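Local atomic coordinates of putative fimbrium tip subunit Fim1C (Bacteroides ovatus, PDB entry 4EPS), a protein that probably forms part of the tip of a fimbrium, a filamentous cell-surface appendage that mediates adhesion and biofilm formation. Residues Q154-L166 / L241-K253. Sequence-based numbering, arbitrary orientation. Where two conformers were deposited one is given.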
loop_
_atom_site.group_PDB
_atom_site.type_symbol
_atom_site.label_atom_id
_atom_site.label_comp_id
_atom_site.label_asym_id
_atom_site.label_seq_id
_atom_site.Cartn_x
_atom_site.Cartn_y
_atom_site.Cartn_z
ATOM N N GLN A 154 35.036 -24.939 -29.006
ATOM C CA GLN A 154 34.319 -24.839 -27.729
ATOM C C GLN A 154 35.384 -24.429 -26.697
ATOM O O GLN A 154 36.333 -25.191 -26.499
ATOM C CB GLN A 154 33.665 -26.194 -27.337
ATOM C CG GLN A 154 32.582 -26.693 -28.293
ATOM C CD GLN A 154 31.336 -25.864 -28.230
ATOM O OE1 GLN A 154 30.984 -25.305 -27.197
ATOM N NE2 GLN A 154 30.709 -25.668 -29.358
ATOM N N LEU A 155 35.256 -23.252 -26.078
ATOM C CA LEU A 155 36.226 -22.781 -25.066
ATOM C C LEU A 155 35.695 -22.973 -23.674
ATOM O O LEU A 155 34.504 -22.726 -23.443
ATOM C CB LEU A 155 36.576 -21.291 -25.245
ATOM C CG LEU A 155 37.138 -20.816 -26.592
ATOM C CD1 LEU A 155 37.538 -19.352 -26.490
ATOM C CD2 LEU A 155 38.360 -21.658 -27.041
ATOM N N THR A 156 36.566 -23.394 -22.739
ATOM C CA THR A 156 36.179 -23.546 -21.337
ATOM C C THR A 156 37.076 -22.597 -20.507
ATOM O O THR A 156 38.252 -22.437 -20.827
ATOM C CB THR A 156 36.265 -25.035 -20.936
ATOM O OG1 THR A 156 35.521 -25.807 -21.882
ATOM C CG2 THR A 156 35.715 -25.313 -19.554
ATOM N N HIS A 157 36.517 -21.984 -19.467
ATOM C CA HIS A 157 37.232 -21.064 -18.573
ATOM C C HIS A 157 38.130 -21.879 -17.653
ATOM O O HIS A 157 37.678 -22.886 -17.065
ATOM C CB HIS A 157 36.235 -20.210 -17.771
ATOM C CG HIS A 157 35.431 -19.271 -18.617
ATOM N ND1 HIS A 157 35.738 -17.928 -18.684
ATOM C CD2 HIS A 157 34.366 -19.519 -19.418
ATOM C CE1 HIS A 157 34.820 -17.384 -19.475
ATOM N NE2 HIS A 157 33.980 -18.307 -19.952
ATOM N N ARG A 158 39.404 -21.462 -17.533
ATOM C CA ARG A 158 40.373 -22.187 -16.716
ATOM C C ARG A 158 40.399 -21.699 -15.261
ATOM O O ARG A 158 40.870 -22.420 -14.389
ATOM C CB ARG A 158 41.767 -22.093 -17.348
ATOM C CG ARG A 158 41.838 -22.745 -18.740
ATOM C CD ARG A 158 41.402 -24.203 -18.740
ATOM N NE ARG A 158 42.407 -25.054 -18.111
ATOM C CZ ARG A 158 43.284 -25.798 -18.777
ATOM N NH1 ARG A 158 43.270 -25.827 -20.102
ATOM N NH2 ARG A 158 44.178 -26.526 -18.122
HETATM N N MSE A 159 39.901 -20.486 -14.997
HETATM C CA MSE A 159 39.887 -19.965 -13.634
HETATM C C MSE A 159 38.564 -20.325 -12.965
HETATM O O MSE A 159 37.665 -20.879 -13.609
HETATM C CB MSE A 159 40.077 -18.412 -13.647
HETATM C CG MSE A 159 41.432 -17.968 -14.235
HETATM SE SE MSE A 159 42.954 -18.715 -13.230
HETATM C CE MSE A 159 43.618 -20.036 -14.556
ATOM N N SER A 160 38.435 -19.980 -11.680
ATOM C CA SER A 160 37.186 -20.158 -10.949
ATOM C C SER A 160 36.598 -18.776 -10.755
ATOM O O SER A 160 37.291 -17.788 -11.005
ATOM C CB SER A 160 37.432 -20.882 -9.625
ATOM O OG SER A 160 36.179 -21.295 -9.099
ATOM N N LEU A 161 35.337 -18.684 -10.340
ATOM C CA LEU A 161 34.702 -17.373 -10.215
ATOM C C LEU A 161 33.950 -17.197 -8.906
ATOM O O LEU A 161 33.116 -18.030 -8.544
ATOM C CB LEU A 161 33.736 -17.173 -11.401
ATOM C CG LEU A 161 33.012 -15.809 -11.480
ATOM C CD1 LEU A 161 34.031 -14.661 -11.771
ATOM C CD2 LEU A 161 31.934 -15.852 -12.518
ATOM N N VAL A 162 34.225 -16.082 -8.221
ATOM C CA VAL A 162 33.490 -15.683 -7.025
ATOM C C VAL A 162 32.395 -14.714 -7.503
ATOM O O VAL A 162 32.698 -13.753 -8.217
ATOM C CB VAL A 162 34.409 -15.035 -5.935
ATOM C CG1 VAL A 162 33.601 -14.228 -4.890
ATOM C CG2 VAL A 162 35.259 -16.087 -5.235
ATOM N N VAL A 163 31.153 -14.929 -7.076
ATOM C CA VAL A 163 30.049 -14.000 -7.376
ATOM C C VAL A 163 29.487 -13.546 -6.021
ATOM O O VAL A 163 29.196 -14.411 -5.189
ATOM C CB VAL A 163 28.947 -14.603 -8.291
ATOM C CG1 VAL A 163 27.823 -13.577 -8.530
ATOM C CG2 VAL A 163 29.550 -15.062 -9.637
ATOM N N VAL A 164 29.385 -12.219 -5.785
ATOM C CA VAL A 164 28.855 -11.696 -4.521
ATOM C C VAL A 164 27.573 -10.909 -4.811
ATOM O O VAL A 164 27.590 -9.983 -5.618
ATOM C CB VAL A 164 29.866 -10.821 -3.716
ATOM C CG1 VAL A 164 29.292 -10.451 -2.341
ATOM C CG2 VAL A 164 31.229 -11.498 -3.581
ATOM N N LYS A 165 26.482 -11.258 -4.114
ATOM C CA LYS A 165 25.207 -10.542 -4.200
ATOM C C LYS A 165 24.935 -9.881 -2.846
ATOM O O LYS A 165 24.545 -10.561 -1.892
ATOM C CB LYS A 165 24.065 -11.515 -4.592
ATOM C CG LYS A 165 22.718 -10.823 -4.828
ATOM C CD LYS A 165 22.738 -10.034 -6.113
ATOM C CE LYS A 165 21.370 -9.501 -6.447
ATOM N NZ LYS A 165 21.480 -8.526 -7.549
ATOM N N LEU A 166 25.151 -8.557 -2.753
ATOM C CA LEU A 166 24.894 -7.852 -1.500
ATOM C C LEU A 166 23.366 -7.577 -1.351
ATOM O O LEU A 166 22.639 -7.651 -2.341
ATOM C CB LEU A 166 25.702 -6.548 -1.426
ATOM C CG LEU A 166 27.246 -6.704 -1.427
ATOM C CD1 LEU A 166 27.897 -5.318 -1.420
ATOM C CD2 LEU A 166 27.726 -7.567 -0.257
ATOM N N LEU A 241 33.364 -14.310 3.244
ATOM C CA LEU A 241 33.106 -15.231 2.153
ATOM C C LEU A 241 34.214 -16.260 2.161
ATOM O O LEU A 241 35.356 -15.942 1.822
ATOM C CB LEU A 241 33.022 -14.482 0.818
ATOM C CG LEU A 241 32.172 -13.189 0.906
ATOM C CD1 LEU A 241 32.350 -12.337 -0.309
ATOM C CD2 LEU A 241 30.713 -13.497 1.241
ATOM N N ASP A 242 33.890 -17.457 2.652
ATOM C CA ASP A 242 34.824 -18.568 2.719
ATOM C C ASP A 242 34.869 -19.228 1.351
ATOM O O ASP A 242 33.906 -19.896 0.968
ATOM C CB ASP A 242 34.394 -19.552 3.824
ATOM C CG ASP A 242 34.533 -18.940 5.215
ATOM O OD1 ASP A 242 35.677 -18.836 5.708
ATOM O OD2 ASP A 242 33.505 -18.509 5.781
ATOM N N THR A 243 35.947 -19.002 0.582
ATOM C CA THR A 243 36.050 -19.598 -0.766
ATOM C C THR A 243 36.633 -21.026 -0.709
ATOM O O THR A 243 36.563 -21.756 -1.701
ATOM C CB THR A 243 36.883 -18.720 -1.731
ATOM O OG1 THR A 243 38.276 -18.845 -1.427
ATOM C CG2 THR A 243 36.435 -17.245 -1.741
ATOM N N ALA A 244 37.237 -21.411 0.419
ATOM C CA ALA A 244 37.849 -22.752 0.541
ATOM C C ALA A 244 36.873 -23.846 0.109
ATOM O O ALA A 244 35.715 -23.824 0.511
ATOM C CB ALA A 244 38.306 -22.992 1.975
ATOM N N GLU A 245 37.344 -24.766 -0.734
ATOM C CA GLU A 245 36.635 -25.949 -1.287
ATOM C C GLU A 245 35.554 -25.592 -2.306
ATOM O O GLU A 245 34.877 -26.492 -2.809
ATOM C CB GLU A 245 36.003 -26.832 -0.170
ATOM C CG GLU A 245 36.888 -27.040 1.058
ATOM C CD GLU A 245 38.265 -27.623 0.806
ATOM O OE1 GLU A 245 38.504 -28.122 -0.314
ATOM O OE2 GLU A 245 39.082 -27.646 1.754
ATOM N N LYS A 246 35.391 -24.300 -2.627
ATOM C CA LYS A 246 34.314 -23.915 -3.539
ATOM C C LYS A 246 34.855 -23.367 -4.863
ATOM O O LYS A 246 34.065 -22.917 -5.694
ATOM C CB LYS A 246 33.397 -22.877 -2.851
ATOM C CG LYS A 246 32.798 -23.392 -1.540
ATOM C CD LYS A 246 32.274 -22.272 -0.675
ATOM C CE LYS A 246 32.163 -22.689 0.776
ATOM N NZ LYS A 246 31.720 -21.549 1.620
HETATM N N MSE A 247 36.186 -23.398 -5.051
HETATM C CA MSE A 247 36.847 -22.808 -6.227
HETATM C C MSE A 247 37.201 -23.871 -7.271
HETATM O O MSE A 247 38.350 -24.308 -7.364
HETATM C CB MSE A 247 38.086 -22.014 -5.784
HETATM C CG MSE A 247 37.754 -20.902 -4.778
HETATM SE SE MSE A 247 36.949 -19.359 -5.698
HETATM C CE MSE A 247 35.041 -19.735 -5.432
ATOM N N LYS A 248 36.192 -24.308 -8.032
ATOM C CA LYS A 248 36.376 -25.331 -9.076
ATOM C C LYS A 248 36.608 -24.661 -10.422
ATOM O O LYS A 248 35.957 -23.661 -10.725
ATOM C CB LYS A 248 35.145 -26.247 -9.165
ATOM C CG LYS A 248 35.015 -27.231 -8.004
ATOM C CD LYS A 248 33.957 -28.281 -8.321
ATOM C CE LYS A 248 34.045 -29.491 -7.421
ATOM N NZ LYS A 248 33.283 -30.641 -7.980
ATOM N N GLU A 249 37.520 -25.218 -11.218
ATOM C CA GLU A 249 37.839 -24.708 -12.553
ATOM C C GLU A 249 36.590 -24.653 -13.432
ATOM O O GLU A 249 35.837 -25.630 -13.504
ATOM C CB GLU A 249 38.919 -25.609 -13.174
ATOM C CG GLU A 249 39.317 -25.268 -14.588
ATOM C CD GLU A 249 40.213 -26.316 -15.234
ATOM O OE1 GLU A 249 40.846 -27.103 -14.497
ATOM O OE2 GLU A 249 40.292 -26.337 -16.482
ATOM N N GLY A 250 36.360 -23.496 -14.067
ATOM C CA GLY A 250 35.216 -23.303 -14.942
ATOM C C GLY A 250 33.880 -23.246 -14.238
ATOM O O GLY A 250 32.831 -23.401 -14.871
ATOM N N LYS A 251 33.900 -23.015 -12.920
ATOM C CA LYS A 251 32.660 -22.947 -12.155
ATOM C C LYS A 251 32.649 -21.730 -11.257
ATOM O O LYS A 251 33.702 -21.160 -10.973
ATOM C CB LYS A 251 32.462 -24.238 -11.310
ATOM C CG LYS A 251 32.396 -25.496 -12.189
ATOM C CD LYS A 251 31.791 -26.662 -11.457
ATOM C CE LYS A 251 31.622 -27.855 -12.373
ATOM N NZ LYS A 251 30.852 -28.938 -11.704
ATOM N N TYR A 252 31.454 -21.307 -10.846
ATOM C CA TYR A 252 31.332 -20.171 -9.945
ATOM C C TYR A 252 30.630 -20.555 -8.642
ATOM O O TYR A 252 29.801 -21.475 -8.597
ATOM C CB TYR A 252 30.571 -18.988 -10.615
ATOM C CG TYR A 252 29.082 -19.185 -10.796
ATOM C CD1 TYR A 252 28.189 -18.893 -9.764
ATOM C CD2 TYR A 252 28.557 -19.577 -12.023
ATOM C CE1 TYR A 252 26.811 -19.046 -9.934
ATOM C CE2 TYR A 252 27.179 -19.692 -12.219
ATOM C CZ TYR A 252 26.312 -19.439 -11.167
ATOM O OH TYR A 252 24.965 -19.563 -11.366
ATOM N N LYS A 253 30.917 -19.782 -7.617
ATOM C CA LYS A 253 30.267 -19.887 -6.323
ATOM C C LYS A 253 29.631 -18.530 -6.071
ATOM O O LYS A 253 30.349 -17.519 -6.059
ATOM C CB LYS A 253 31.278 -20.273 -5.227
ATOM C CG LYS A 253 30.763 -20.093 -3.782
ATOM C CD LYS A 253 29.531 -20.909 -3.423
ATOM C CE LYS A 253 28.987 -20.430 -2.093
ATOM N NZ LYS A 253 27.682 -21.061 -1.747
HETATM O O HOH W 1 38.157 -25.464 -17.630
HETATM O O HOH W 2 43.581 -26.438 -15.480
#
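L161 bonds to both K251 and K253, the residues flanking Y252: L161 N donates to K251 O and L161 O accepts from K253 N, while V163 N donates to K253 O at 2.9 Å. Bonding to both neighbours of the bridge partner, here Y252, is the parallel beta pattern, and strands 160-165 and 251-253 run with their N-to-C directions 30° apart. The K253 N-H meets L161 O almost head-on, with a C=O...N angle of 174°. Upstream, G250 N reaches M159 O at 3.0 Å from above the carbonyl plane, where the type II turn K248-K251 leads into the second strand. S160 faces this turn: its OG swings away from its own backbone N and lies 2.9 Å from K248 O. The same S160 OG is 3.1 Å from K251 O.

Both segments belong to the N-terminal fimbrillin-like region, of the transthyretin clan, and the pairing joins strand 148-174 to strand 251-256 within its beta structure.

Apolar contacts divide between the two faces of the paired strands. On one, L161 CB meets Y252 CB at 3.7 Å, and the Y252 ring continues to F36, which it meets edge-to-face. On the other, the bent selenomethionine M247 brings CE to 3.7 Å from V162 CG2, while L241 CD1 touches V164 CG2 at 3.6 Å.

At the turn, R158 meets E249. In one of two modelled R158 conformers, R158 NE and E249 OE2 form a 3.0 Å salt bridge, guanidinium and carboxylate planes 11° apart; that conformer's NH2 also salt-bridges D108 and reaches E249 OE1 through a water. Another water links H157 O to E249 OE2.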